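Long-range contacts in aspartate semialdehyde dehydrogenase (Francisella tularensis subsp. tularensis, PDB 4WOJ), which probably catalyses the NADPH-dependent reductive dephosphorylation of aspartyl 4-phosphate to aspartate semialdehyde, a step on the way to lysine, methionine and threonine: residues I66-S70 with K90-W96; Y83-H88 with W100-T106; Y317-Q321 with C346-G350. All blocks are in the same frame, centred on the assembly; numbering follows the deposited sequence.

Contact 1: residues I66-S70 with K90-W96; sequences IDQLS and KLREAGW
In the Rossmann-type NAD-binding domain, helix 81-93 ends in a Schellman motif, and Leu91 and Trp96, one from its last turn and one from just beyond its end, meet Ile66, Leu69 and Ser70 of the short helix 66-70. Gly95, with positive phi, is the C-prime residue: its N bonds to Arg92 O, while Trp96 N returns, more weakly, to Leu91 O. That reversal carries the indole back to the neighbouring helix. The hub of the packing is a single methyl, Leu91 CD2. It lies 3.9 Å from Leu69 CB and 4.1 Å from Ile66 CG2, and Ile66 O and Ser70 OG border it as well. Ile66 splits its work between two branches. CG2 turns to Leu91 and, at 4.3 Å, to the methyl CB of Ala94; on the other branch, the Ile66 and Lys90 side chains cross at about a right angle, with Ile66 CD1 3.9 Å from Lys90 CB. With CG opposite the backbone nitrogen (chi1 -177°), the Trp96 ring reaches Ser70, whose O sits at the ring edge, near its plane and 3.1 Å from Trp96 CD1. NE1 is also near this oxygen, but the angle is poor; its hydrogen bond goes to Met72 O. Arg92 NH1 gives a 2.9 Å bond to Trp96 O, arriving above the carbonyl plane while the oxygen stays in the guanidinium plane. The same guanidinium forms a salt bridge to Asp135 through NH2. No hydrogen bond joins the two segments, so the chemistry implies an interface of aliphatic contacts and an indole edge, with Trp96 NE1 bonded to Met72 O and Arg92 to Trp96 O and Asp135.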
ATOM      1  N   ILE B  66      31.008 -13.180 -27.749  1.00 47.64           N
ATOM      2  CA  ILE B  66      30.179 -12.722 -28.867  1.00 51.97           C
ATOM      3  C   ILE B  66      30.050 -13.765 -29.981  1.00 53.52           C
ATOM      4  O   ILE B  66      29.116 -13.716 -30.785  1.00 53.62           O
ATOM      5  CB  ILE B  66      30.759 -11.426 -29.468  1.00 50.67           C
ATOM      6  CG1 ILE B  66      30.816 -10.325 -28.402  1.00 53.86           C
ATOM      7  CG2 ILE B  66      29.954 -10.975 -30.687  1.00 55.19           C
ATOM      8  CD1 ILE B  66      29.465  -9.943 -27.816  1.00 56.81           C
ATOM      9  N   ASP B  67      30.999 -14.686 -30.048  1.00 54.10           N
ATOM     10  CA  ASP B  67      30.975 -15.703 -31.098  1.00 58.17           C
ATOM     11  C   ASP B  67      29.947 -16.757 -30.762  1.00 48.79           C
ATOM     12  O   ASP B  67      29.167 -17.157 -31.600  1.00 35.91           O
ATOM     13  CB  ASP B  67      32.350 -16.365 -31.275  1.00 66.95           C
ATOM     14  CG  ASP B  67      33.218 -15.654 -32.299  1.00 74.63           C
ATOM     15  OD1 ASP B  67      33.197 -14.401 -32.336  1.00 78.69           O
ATOM     16  OD2 ASP B  67      33.924 -16.355 -33.060  1.00 79.21           O
ATOM     17  N   GLN B  68      29.994 -17.214 -29.520  1.00 53.17           N
ATOM     18  CA  GLN B  68      29.138 -18.305 -29.047  1.00 51.41           C
ATOM     19  C   GLN B  68      27.682 -17.875 -29.079  1.00 47.82           C
ATOM     20  O   GLN B  68      26.827 -18.626 -29.533  1.00 44.11           O
ATOM     21  CB  GLN B  68      29.562 -18.750 -27.637  1.00 52.55           C
ATOM     22  CG  GLN B  68      30.958 -19.388 -27.601  1.00 55.52           C
ATOM     23  CD  GLN B  68      31.305 -20.069 -26.269  1.00 52.72           C
ATOM     24  OE1 GLN B  68      31.394 -19.431 -25.206  1.00 50.25           O
ATOM     25  NE2 GLN B  68      31.522 -21.361 -26.332  1.00 55.62           N
ATOM     26  N   LEU B  69      27.413 -16.652 -28.618  1.00 48.92           N
ATOM     27  CA  LEU B  69      26.059 -16.077 -28.666  1.00 49.53           C
ATOM     28  C   LEU B  69      25.536 -15.997 -30.107  1.00 43.56           C
ATOM     29  O   LEU B  69      24.391 -16.331 -30.374  1.00 41.29           O
ATOM     30  CB  LEU B  69      26.039 -14.669 -28.058  1.00 53.31           C
ATOM     31  CG  LEU B  69      26.203 -14.508 -26.549  1.00 53.34           C
ATOM     32  CD1 LEU B  69      26.402 -13.037 -26.229  1.00 51.99           C
ATOM     33  CD2 LEU B  69      24.997 -15.054 -25.808  1.00 56.08           C
ATOM     34  N   SER B  70      26.408 -15.584 -31.017  1.00 38.58           N
ATOM     35  CA  SER B  70      26.074 -15.435 -32.447  1.00 43.95           C
ATOM     36  C   SER B  70      25.475 -16.661 -33.126  1.00 43.62           C
ATOM     37  O   SER B  70      24.695 -16.540 -34.066  1.00 48.25           O
ATOM     38  CB  SER B  70      27.319 -15.044 -33.240  1.00 44.19           C
ATOM     39  OG  SER B  70      27.848 -13.813 -32.776  1.00 47.44           O
ATOM     40  N   LYS B  90      26.665  -4.945 -29.613  1.00 54.29           N
ATOM     41  CA  LYS B  90      27.794  -5.716 -30.177  1.00 60.63           C
ATOM     42  C   LYS B  90      27.358  -6.840 -31.117  1.00 60.63           C
ATOM     43  O   LYS B  90      28.006  -7.091 -32.134  1.00 66.12           O
ATOM     44  CB  LYS B  90      28.643  -6.339 -29.071  1.00 61.97           C
ATOM     45  CG  LYS B  90      29.469  -5.354 -28.263  1.00 66.56           C
ATOM     46  CD  LYS B  90      30.380  -6.095 -27.288  1.00 72.66           C
ATOM     47  CE  LYS B  90      30.749  -5.277 -26.055  1.00 79.73           C
ATOM     48  NZ  LYS B  90      31.005  -3.825 -26.290  1.00 84.37           N
ATOM     49  N   LEU B  91      26.275  -7.521 -30.756  1.00 55.36           N
ATOM     50  CA  LEU B  91      25.705  -8.572 -31.589  1.00 52.59           C
ATOM     51  C   LEU B  91      25.139  -8.042 -32.895  1.00 50.74           C
ATOM     52  O   LEU B  91      25.344  -8.645 -33.941  1.00 50.75           O
ATOM     53  CB  LEU B  91      24.608  -9.333 -30.842  1.00 54.03           C
ATOM     54  CG  LEU B  91      25.095 -10.177 -29.661  1.00 55.73           C
ATOM     55  CD1 LEU B  91      23.930 -10.596 -28.778  1.00 55.95           C
ATOM     56  CD2 LEU B  91      25.865 -11.399 -30.149  1.00 57.67           C
ATOM     57  N   ARG B  92      24.399  -6.944 -32.845  1.00 49.44           N
ATOM     58  CA  ARG B  92      23.813  -6.411 -34.088  1.00 51.90           C
ATOM     59  C   ARG B  92      24.932  -5.818 -34.949  1.00 55.32           C
ATOM     60  O   ARG B  92      24.983  -6.050 -36.152  1.00 56.11           O
ATOM     61  CB  ARG B  92      22.711  -5.375 -33.821  1.00 50.24           C
ATOM     62  CG  ARG B  92      21.479  -5.890 -33.083  1.00 44.82           C
ATOM     63  CD  ARG B  92      20.650  -6.860 -33.904  1.00 42.87           C
ATOM     64  NE  ARG B  92      19.477  -7.302 -33.142  1.00 44.54           N
ATOM     65  CZ  ARG B  92      18.935  -8.522 -33.188  1.00 44.07           C
ATOM     66  NH1 ARG B  92      19.437  -9.467 -33.984  1.00 48.15           N
ATOM     67  NH2 ARG B  92      17.877  -8.811 -32.432  1.00 40.29           N
ATOM     68  N   GLU B  93      25.835  -5.085 -34.296  1.00 62.38           N
ATOM     69  CA  GLU B  93      27.086  -4.579 -34.906  1.00 65.20           C
ATOM     70  C   GLU B  93      27.920  -5.686 -35.552  1.00 60.27           C
ATOM     71  O   GLU B  93      28.603  -5.457 -36.542  1.00 57.45           O
ATOM     72  CB  GLU B  93      27.965  -3.882 -33.855  1.00 69.22           C
ATOM     73  CG  GLU B  93      27.548  -2.459 -33.483  1.00 71.04           C
ATOM     74  CD  GLU B  93      28.447  -1.863 -32.406  1.00 78.23           C
ATOM     75  OE1 GLU B  93      29.286  -2.621 -31.850  1.00 82.09           O
ATOM     76  OE2 GLU B  93      28.333  -0.648 -32.120  1.00 73.55           O
ATOM     77  N   ALA B  94      27.874  -6.875 -34.959  1.00 59.42           N
ATOM     78  CA  ALA B  94      28.576  -8.052 -35.488  1.00 53.86           C
ATOM     79  C   ALA B  94      27.712  -8.900 -36.426  1.00 53.41           C
ATOM     80  O   ALA B  94      27.996 -10.076 -36.601  1.00 51.77           O
ATOM     81  CB  ALA B  94      29.104  -8.902 -34.342  1.00 56.20           C
ATOM     82  N   GLY B  95      26.658  -8.309 -37.004  1.00 54.33           N
ATOM     83  CA  GLY B  95      25.834  -8.950 -38.049  1.00 53.94           C
ATOM     84  C   GLY B  95      24.657  -9.839 -37.626  1.00 57.41           C
ATOM     85  O   GLY B  95      23.745 -10.082 -38.434  1.00 56.74           O
ATOM     86  N   TRP B  96      24.659 -10.313 -36.376  1.00 50.90           N
ATOM     87  CA  TRP B  96      23.677 -11.310 -35.894  1.00 46.11           C
ATOM     88  C   TRP B  96      22.232 -10.833 -36.096  1.00 40.18           C
ATOM     89  O   TRP B  96      21.872  -9.823 -35.555  1.00 33.74           O
ATOM     90  CB  TRP B  96      23.903 -11.578 -34.403  1.00 44.52           C
ATOM     91  CG  TRP B  96      23.021 -12.622 -33.786  1.00 49.86           C
ATOM     92  CD1 TRP B  96      23.062 -13.964 -34.027  1.00 54.37           C
ATOM     93  CD2 TRP B  96      22.003 -12.426 -32.782  1.00 53.64           C
ATOM     94  NE1 TRP B  96      22.135 -14.617 -33.246  1.00 56.75           N
ATOM     95  CE2 TRP B  96      21.465 -13.699 -32.481  1.00 55.57           C
ATOM     96  CE3 TRP B  96      21.489 -11.302 -32.116  1.00 54.77           C
ATOM     97  CZ2 TRP B  96      20.432 -13.879 -31.540  1.00 57.96           C
ATOM     98  CZ3 TRP B  96      20.467 -11.480 -31.180  1.00 58.39           C
ATOM     99  CH2 TRP B  96      19.952 -12.764 -30.899  1.00 59.92           C
TER

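Contact 2: residues Y83-H88 with W100-T106; sequences YTKEIH and WIDAAST
Asp102 OD2 has two groups closing on it: Trp100 NE1, from its own strand, which donates at 3.0 Å, and Thr84 OG1, from across the contact, at 2.7 Å, whose one proton could go instead to Gly80 O, four residues back and just before helix 81-93. The site lies in a beta-alpha-beta unit of the Rossmann-type domain, where helix 81-93 follows strand 74-77 and leads into strand 99-102; the axes of helix 83-88 and strand 100-102 run nearly antiparallel (169°). The indole N-H meets OD2 from above the carboxylate plane, and OD1 accepts from Ala104 N in an Asx turn, so both carboxylate oxygens of this buried residue are engaged.

Trp100 supplies most of the apolar side. With Thr84 OG1 beside the backbone N (chi1 -55°), Thr84 CG2 falls anti to that nitrogen and touches Trp100 CZ2 at 3.8 Å. His88 comes down over one face in an edge-to-face (T-shaped) stack, its ring tilted 62° from the indole, and its CB adds a CH-pi contact over the six-membered ring. His88 NE2 meanwhile bonds to Asp135 OD1, which helps fix the rotation of the imidazole. Lys85 CG meets Thr106 CG2 in the segment beyond the strand. The closest imidazole atom is His88 CD2, 3.5 Å from both Trp100 CG and Trp100 CD2.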
ATOM      1  N   TYR B  83      23.685  -5.619 -18.823  1.00 44.28           N
ATOM      2  CA  TYR B  83      24.121  -6.681 -19.714  1.00 44.98           C
ATOM      3  C   TYR B  83      23.576  -6.468 -21.091  1.00 41.14           C
ATOM      4  O   TYR B  83      24.257  -6.700 -22.074  1.00 45.34           O
ATOM      5  CB  TYR B  83      23.667  -8.046 -19.191  1.00 47.58           C
ATOM      6  CG  TYR B  83      24.060  -9.212 -20.091  1.00 51.69           C
ATOM      7  CD1 TYR B  83      25.289  -9.833 -19.960  1.00 55.84           C
ATOM      8  CD2 TYR B  83      23.188  -9.699 -21.059  1.00 52.54           C
ATOM      9  CE1 TYR B  83      25.639 -10.906 -20.767  1.00 58.26           C
ATOM     10  CE2 TYR B  83      23.532 -10.763 -21.876  1.00 52.71           C
ATOM     11  CZ  TYR B  83      24.753 -11.364 -21.728  1.00 57.07           C
ATOM     12  OH  TYR B  83      25.104 -12.436 -22.527  1.00 61.36           O
ATOM     13  N   THR B  84      22.330  -6.052 -21.184  1.00 41.07           N
ATOM     14  CA  THR B  84      21.767  -5.768 -22.495  1.00 39.98           C
ATOM     15  C   THR B  84      22.535  -4.623 -23.123  1.00 40.86           C
ATOM     16  O   THR B  84      22.751  -4.594 -24.323  1.00 38.73           O
ATOM     17  CB  THR B  84      20.286  -5.388 -22.406  1.00 38.19           C
ATOM     18  OG1 THR B  84      19.578  -6.431 -21.725  1.00 31.21           O
ATOM     19  CG2 THR B  84      19.697  -5.184 -23.796  1.00 35.51           C
ATOM     20  N   LYS B  85      22.942  -3.682 -22.283  1.00 47.19           N
ATOM     21  CA  LYS B  85      23.703  -2.530 -22.732  1.00 51.19           C
ATOM     22  C   LYS B  85      25.084  -2.859 -23.230  1.00 52.04           C
ATOM     23  O   LYS B  85      25.538  -2.322 -24.238  1.00 50.88           O
ATOM     24  CB  LYS B  85      23.803  -1.508 -21.623  1.00 53.67           C
ATOM     25  CG  LYS B  85      22.857  -0.354 -21.872  1.00 54.08           C
ATOM     26  CD  LYS B  85      23.215   0.820 -20.983  1.00 54.71           C
ATOM     27  CE  LYS B  85      22.197   0.971 -19.857  1.00 58.45           C
ATOM     28  NZ  LYS B  85      22.859   1.197 -18.546  1.00 60.85           N
ATOM     29  N   GLU B  86      25.750  -3.763 -22.537  1.00 58.12           N
ATOM     30  CA  GLU B  86      27.068  -4.180 -22.955  1.00 57.63           C
ATOM     31  C   GLU B  86      26.976  -4.900 -24.289  1.00 56.40           C
ATOM     32  O   GLU B  86      27.793  -4.708 -25.174  1.00 55.24           O
ATOM     33  CB  GLU B  86      27.644  -5.130 -21.900  1.00 67.08           C
ATOM     34  CG  GLU B  86      28.874  -5.929 -22.325  1.00 71.32           C
ATOM     35  CD  GLU B  86      30.142  -5.375 -21.725  1.00 73.12           C
ATOM     36  OE1 GLU B  86      30.110  -4.986 -20.535  1.00 74.92           O
ATOM     37  OE2 GLU B  86      31.161  -5.315 -22.447  1.00 71.72           O
ATOM     38  N   ILE B  87      25.957  -5.726 -24.438  1.00 58.14           N
ATOM     39  CA  ILE B  87      26.087  -6.838 -25.371  1.00 57.81           C
ATOM     40  C   ILE B  87      25.175  -6.862 -26.546  1.00 54.74           C
ATOM     41  O   ILE B  87      25.553  -7.415 -27.576  1.00 52.83           O
ATOM     42  CB  ILE B  87      25.935  -8.184 -24.654  1.00 58.49           C
ATOM     43  CG1 ILE B  87      27.306  -8.620 -24.188  1.00 64.08           C
ATOM     44  CG2 ILE B  87      25.400  -9.248 -25.602  1.00 58.95           C
ATOM     45  CD1 ILE B  87      27.274  -9.468 -22.957  1.00 69.50           C
ATOM     46  N   HIS B  88      23.972  -6.332 -26.390  1.00 48.01           N
ATOM     47  CA  HIS B  88      23.015  -6.420 -27.471  1.00 48.85           C
ATOM     48  C   HIS B  88      23.522  -5.682 -28.716  1.00 49.44           C
ATOM     49  O   HIS B  88      23.401  -6.201 -29.827  1.00 50.13           O
ATOM     50  CB  HIS B  88      21.659  -5.905 -27.005  1.00 46.47           C
ATOM     51  CG  HIS B  88      20.659  -5.753 -28.101  1.00 45.09           C
ATOM     52  ND1 HIS B  88      20.464  -4.559 -28.753  1.00 46.78           N
ATOM     53  CD2 HIS B  88      19.787  -6.634 -28.651  1.00 45.41           C
ATOM     54  CE1 HIS B  88      19.529  -4.714 -29.678  1.00 45.80           C
ATOM     55  NE2 HIS B  88      19.106  -5.967 -29.637  1.00 44.89           N
ATOM     56  N   TRP B 100      15.984 -11.504 -30.141  1.00 37.47           N
ATOM     57  CA  TRP B 100      16.426 -11.126 -28.816  1.00 36.27           C
ATOM     58  C   TRP B 100      15.157 -10.909 -27.996  1.00 37.79           C
ATOM     59  O   TRP B 100      14.384  -9.974 -28.246  1.00 32.02           O
ATOM     60  CB  TRP B 100      17.244  -9.841 -28.904  1.00 35.35           C
ATOM     61  CG  TRP B 100      17.677  -9.283 -27.619  1.00 35.41           C
ATOM     62  CD1 TRP B 100      17.026  -8.361 -26.887  1.00 36.54           C
ATOM     63  CD2 TRP B 100      18.891  -9.572 -26.921  1.00 37.21           C
ATOM     64  NE1 TRP B 100      17.744  -8.063 -25.756  1.00 36.66           N
ATOM     65  CE2 TRP B 100      18.902  -8.783 -25.761  1.00 37.52           C
ATOM     66  CE3 TRP B 100      19.979 -10.423 -27.166  1.00 38.68           C
ATOM     67  CZ2 TRP B 100      19.954  -8.826 -24.826  1.00 41.04           C
ATOM     68  CZ3 TRP B 100      21.035 -10.450 -26.248  1.00 37.21           C
ATOM     69  CH2 TRP B 100      21.006  -9.671 -25.092  1.00 37.41           C
ATOM     70  N   ILE B 101      14.933 -11.809 -27.046  1.00 38.17           N
ATOM     71  CA  ILE B 101      13.820 -11.695 -26.116  1.00 38.67           C
ATOM     72  C   ILE B 101      14.443 -11.240 -24.799  1.00 39.08           C
ATOM     73  O   ILE B 101      15.383 -11.845 -24.317  1.00 40.82           O
ATOM     74  CB  ILE B 101      13.058 -13.032 -25.963  1.00 39.67           C
ATOM     75  CG1 ILE B 101      12.412 -13.436 -27.286  1.00 41.37           C
ATOM     76  CG2 ILE B 101      11.964 -12.919 -24.927  1.00 40.69           C
ATOM     77  CD1 ILE B 101      12.173 -14.925 -27.420  1.00 42.96           C
ATOM     78  N   ASP B 102      13.921 -10.168 -24.224  1.00 41.35           N
ATOM     79  CA  ASP B 102      14.557  -9.560 -23.058  1.00 37.00           C
ATOM     80  C   ASP B 102      13.577  -9.113 -21.994  1.00 35.06           C
ATOM     81  O   ASP B 102      12.523  -8.526 -22.322  1.00 31.86           O
ATOM     82  CB  ASP B 102      15.312  -8.323 -23.530  1.00 38.11           C
ATOM     83  CG  ASP B 102      16.390  -7.866 -22.539  1.00 38.76           C
ATOM     84  OD1 ASP B 102      16.374  -8.297 -21.341  1.00 33.87           O
ATOM     85  OD2 ASP B 102      17.242  -7.053 -22.988  1.00 36.37           O
ATOM     86  N   ALA B 103      13.964  -9.319 -20.735  1.00 32.75           N
ATOM     87  CA  ALA B 103      13.207  -8.794 -19.563  1.00 36.11           C
ATOM     88  C   ALA B 103      13.528  -7.340 -19.202  1.00 37.60           C
ATOM     89  O   ALA B 103      12.637  -6.571 -18.787  1.00 39.91           O
ATOM     90  CB  ALA B 103      13.413  -9.658 -18.332  1.00 34.15           C
ATOM     91  N   ALA B 104      14.785  -6.964 -19.379  1.00 36.63           N
ATOM     92  CA  ALA B 104      15.237  -5.640 -18.996  1.00 37.49           C
ATOM     93  C   ALA B 104      14.509  -4.583 -19.821  1.00 38.65           C
ATOM     94  O   ALA B 104      13.914  -4.879 -20.845  1.00 39.04           O
ATOM     95  CB  ALA B 104      16.741  -5.525 -19.172  1.00 37.63           C
ATOM     96  N   SER B 105      14.540  -3.346 -19.345  1.00 38.66           N
ATOM     97  CA  SER B 105      13.720  -2.262 -19.900  1.00 38.34           C
ATOM     98  C   SER B 105      14.370  -1.420 -20.966  1.00 39.40           C
ATOM     99  O   SER B 105      13.733  -0.532 -21.567  1.00 34.88           O
ATOM    100  CB  SER B 105      13.337  -1.337 -18.768  1.00 38.63           C
ATOM    101  OG  SER B 105      14.503  -0.913 -18.112  1.00 40.28           O
ATOM    102  N   THR B 106      15.644  -1.709 -21.183  1.00 42.73           N
ATOM    103  CA  THR B 106      16.535  -0.897 -21.998  1.00 40.65           C
ATOM    104  C   THR B 106      15.946  -0.629 -23.368  1.00 40.13           C
ATOM    105  O   THR B 106      15.882   0.510 -23.837  1.00 38.10           O
ATOM    106  CB  THR B 106      17.847  -1.657 -22.194  1.00 41.81           C
ATOM    107  OG1 THR B 106      18.219  -2.304 -20.961  1.00 42.87           O
ATOM    108  CG2 THR B 106      18.930  -0.739 -22.615  1.00 39.35           C
TER

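Contact 3: residues Y317-Q321 with C346-G350; sequences YLTPQ and CFTVG
Leu318, traced outward from CB, joins the link preceding helix 320-323 to strand 343-351, in the mixed sheet of the dimerisation domain. From CB, CG is anti to the backbone nitrogen (chi1 -161°), which carries it to the edge of the Phe347 ring, near the ring plane, with Leu318 CG 4.0 Å from Phe347 CD2. Both methyls meet Phe347 O, Leu318 CD1 at 3.5 Å and Leu318 CD2 at 3.7 Å. CD1 also passes 4.3 Å from Val349 CG2, whereas Leu318 CD2 also touches Phe347 CD2 and CB.

Val349, the next residue along the strand to point at the link, answers with both branches. Its CG2 lies 3.7 Å from Leu318 O, and CG1 reaches the carbonyl of Thr319 and, at 4.3 Å, Pro320 CD. The link is bent to fit: Leu318 is the centre of an inverse gamma turn, and Thr319 then serves as N-cap, its OG1 bonded to Ala322 N, with its side chain turned off the strand. Thr348 likewise faces away, its hydroxyl bonded to Ala330 O on the adjoining strand.

The second subunit also comes close: its Asn227 packs on Thr319 and Pro320 and, through OD1, accepts a bond from Gln321 N, and its Ile266 packs on Phe347. Between the two segments no hydrogen bond forms, although carbonyl oxygens face methyl groups. The chemistry implies a division of labour in a buried apolar junction: the strand's backbone bonds to Gly332 and Ala330 on one neighbouring strand and to strand 275-284, leaving the side chains of Phe347 and Val349 to meet Leu318, Thr319 and Pro320.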
ATOM      1  N   TYR B 317      -8.494 -14.519  -0.449  1.00 32.73           N
ATOM      2  CA  TYR B 317      -7.977 -14.637  -1.843  1.00 31.04           C
ATOM      3  C   TYR B 317      -7.372 -13.390  -2.480  1.00 25.59           C
ATOM      4  O   TYR B 317      -6.593 -13.536  -3.393  1.00 24.74           O
ATOM      5  CB  TYR B 317      -9.049 -15.211  -2.772  1.00 33.02           C
ATOM      6  CG  TYR B 317      -9.612 -16.499  -2.244  1.00 37.42           C
ATOM      7  CD1 TYR B 317      -8.854 -17.694  -2.280  1.00 40.72           C
ATOM      8  CD2 TYR B 317     -10.884 -16.534  -1.664  1.00 39.99           C
ATOM      9  CE1 TYR B 317      -9.360 -18.886  -1.775  1.00 41.47           C
ATOM     10  CE2 TYR B 317     -11.403 -17.716  -1.159  1.00 46.62           C
ATOM     11  CZ  TYR B 317     -10.635 -18.894  -1.205  1.00 47.12           C
ATOM     12  OH  TYR B 317     -11.171 -20.064  -0.693  1.00 55.74           O
ATOM     13  N   LEU B 318      -7.724 -12.172  -2.046  1.00 23.79           N
ATOM     14  CA  LEU B 318      -7.199 -10.943  -2.734  1.00 22.50           C
ATOM     15  C   LEU B 318      -5.925 -10.418  -2.077  1.00 22.62           C
ATOM     16  O   LEU B 318      -5.881  -9.287  -1.660  1.00 21.09           O
ATOM     17  CB  LEU B 318      -8.254  -9.853  -2.780  1.00 22.57           C
ATOM     18  CG  LEU B 318      -8.057  -8.732  -3.794  1.00 22.47           C
ATOM     19  CD1 LEU B 318      -7.980  -9.266  -5.213  1.00 22.90           C
ATOM     20  CD2 LEU B 318      -9.235  -7.795  -3.684  1.00 25.66           C
ATOM     21  N   THR B 319      -4.926 -11.291  -1.911  1.00 23.40           N
ATOM     22  CA  THR B 319      -3.767 -10.976  -1.133  1.00 23.97           C
ATOM     23  C   THR B 319      -2.525 -11.652  -1.678  1.00 25.98           C
ATOM     24  O   THR B 319      -2.622 -12.637  -2.406  1.00 29.16           O
ATOM     25  CB  THR B 319      -3.920 -11.420   0.336  1.00 25.04           C
ATOM     26  OG1 THR B 319      -3.707 -12.842   0.448  1.00 28.52           O
ATOM     27  CG2 THR B 319      -5.270 -11.041   0.882  1.00 23.46           C
ATOM     28  N   PRO B 320      -1.349 -11.098  -1.349  1.00 26.76           N
ATOM     29  CA  PRO B 320      -0.074 -11.636  -1.758  1.00 29.26           C
ATOM     30  C   PRO B 320       0.133 -13.066  -1.262  1.00 32.82           C
ATOM     31  O   PRO B 320       0.670 -13.920  -1.992  1.00 31.03           O
ATOM     32  CB  PRO B 320       0.920 -10.701  -1.066  1.00 29.10           C
ATOM     33  CG  PRO B 320       0.223  -9.402  -0.949  1.00 27.07           C
ATOM     34  CD  PRO B 320      -1.236  -9.693  -0.899  1.00 26.50           C
ATOM     35  N   GLN B 321      -0.272 -13.292  -0.015  1.00 32.08           N
ATOM     36  CA  GLN B 321      -0.264 -14.604   0.564  1.00 33.54           C
ATOM     37  C   GLN B 321      -0.972 -15.554  -0.357  1.00 34.39           C
ATOM     38  O   GLN B 321      -0.475 -16.622  -0.688  1.00 43.22           O
ATOM     39  CB  GLN B 321      -1.012 -14.612   1.899  1.00 36.05           C
ATOM     40  CG  GLN B 321      -0.798 -15.896   2.700  1.00 38.35           C
ATOM     41  CD  GLN B 321      -1.830 -16.083   3.795  1.00 38.87           C
ATOM     42  OE1 GLN B 321      -3.047 -15.979   3.553  1.00 38.04           O
ATOM     43  NE2 GLN B 321      -1.357 -16.360   5.007  1.00 33.58           N
ATOM     44  N   CYS B 346     -11.314  -0.899  -8.035  1.00 20.68           N
ATOM     45  CA  CYS B 346     -11.055  -2.292  -7.788  1.00 19.50           C
ATOM     46  C   CYS B 346      -9.662  -2.372  -7.253  1.00 20.91           C
ATOM     47  O   CYS B 346      -8.983  -1.373  -7.230  1.00 21.31           O
ATOM     48  CB  CYS B 346     -11.184  -3.150  -9.043  1.00 19.28           C
ATOM     49  SG  CYS B 346     -10.147  -2.673 -10.423  1.00 20.67           S
ATOM     50  N   PHE B 347      -9.300  -3.560  -6.763  1.00 20.74           N
ATOM     51  CA  PHE B 347      -7.977  -3.881  -6.206  1.00 21.31           C
ATOM     52  C   PHE B 347      -7.537  -5.195  -6.814  1.00 20.91           C
ATOM     53  O   PHE B 347      -8.294  -6.130  -6.819  1.00 23.36           O
ATOM     54  CB  PHE B 347      -8.049  -4.052  -4.679  1.00 20.08           C
ATOM     55  CG  PHE B 347      -6.717  -4.067  -3.981  1.00 18.92           C
ATOM     56  CD1 PHE B 347      -6.071  -2.905  -3.655  1.00 17.50           C
ATOM     57  CD2 PHE B 347      -6.130  -5.285  -3.566  1.00 20.22           C
ATOM     58  CE1 PHE B 347      -4.856  -2.931  -2.987  1.00 17.65           C
ATOM     59  CE2 PHE B 347      -4.926  -5.319  -2.900  1.00 18.40           C
ATOM     60  CZ  PHE B 347      -4.277  -4.135  -2.610  1.00 18.13           C
ATOM     61  N   THR B 348      -6.304  -5.273  -7.286  1.00 21.87           N
ATOM     62  CA  THR B 348      -5.791  -6.475  -7.912  1.00 22.71           C
ATOM     63  C   THR B 348      -4.456  -6.878  -7.371  1.00 20.03           C
ATOM     64  O   THR B 348      -3.718  -6.075  -6.828  1.00 19.90           O
ATOM     65  CB  THR B 348      -5.692  -6.346  -9.477  1.00 24.16           C
ATOM     66  OG1 THR B 348      -5.095  -7.542  -9.996  1.00 28.00           O
ATOM     67  CG2 THR B 348      -4.890  -5.153  -9.896  1.00 22.80           C
ATOM     68  N   VAL B 349      -4.169  -8.159  -7.501  1.00 19.77           N
ATOM     69  CA  VAL B 349      -2.939  -8.740  -7.025  1.00 19.58           C
ATOM     70  C   VAL B 349      -2.479  -9.797  -8.027  1.00 22.28           C
ATOM     71  O   VAL B 349      -3.281 -10.620  -8.481  1.00 22.55           O
ATOM     72  CB  VAL B 349      -3.138  -9.467  -5.694  1.00 20.71           C
ATOM     73  CG1 VAL B 349      -1.811 -10.021  -5.164  1.00 19.80           C
ATOM     74  CG2 VAL B 349      -3.776  -8.547  -4.669  1.00 20.89           C
ATOM     75  N   GLY B 350      -1.188  -9.770  -8.363  1.00 22.77           N
ATOM     76  CA  GLY B 350      -0.560 -10.821  -9.173  1.00 21.63           C
ATOM     77  C   GLY B 350       0.906 -10.974  -8.907  1.00 22.20           C
ATOM     78  O   GLY B 350       1.520 -10.136  -8.247  1.00 24.66           O
TER

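In the fold
Contacts 1 and 2 share helix 81-93 and form one continuous piece of the NAD-binding domain. Their centres are 13 Å apart, and Leu91 CD1 of contact 1 touches Trp100 CZ3 of contact 2 at 3.8 Å, while Leu69 CD1 meets Ile87 CG2 at 4.0 Å. Contact 3 lies in the dimerisation domain, its centre 42 Å from that of contact 1 and 30 Å from that of contact 2. The side chain of Val349 lies about 7 Å from that of His276, the predicted proton acceptor; the side chain of Ala104 is about 12 Å from that of Cys141, the predicted acyl-thioester residue. Contact 1 lies away from both.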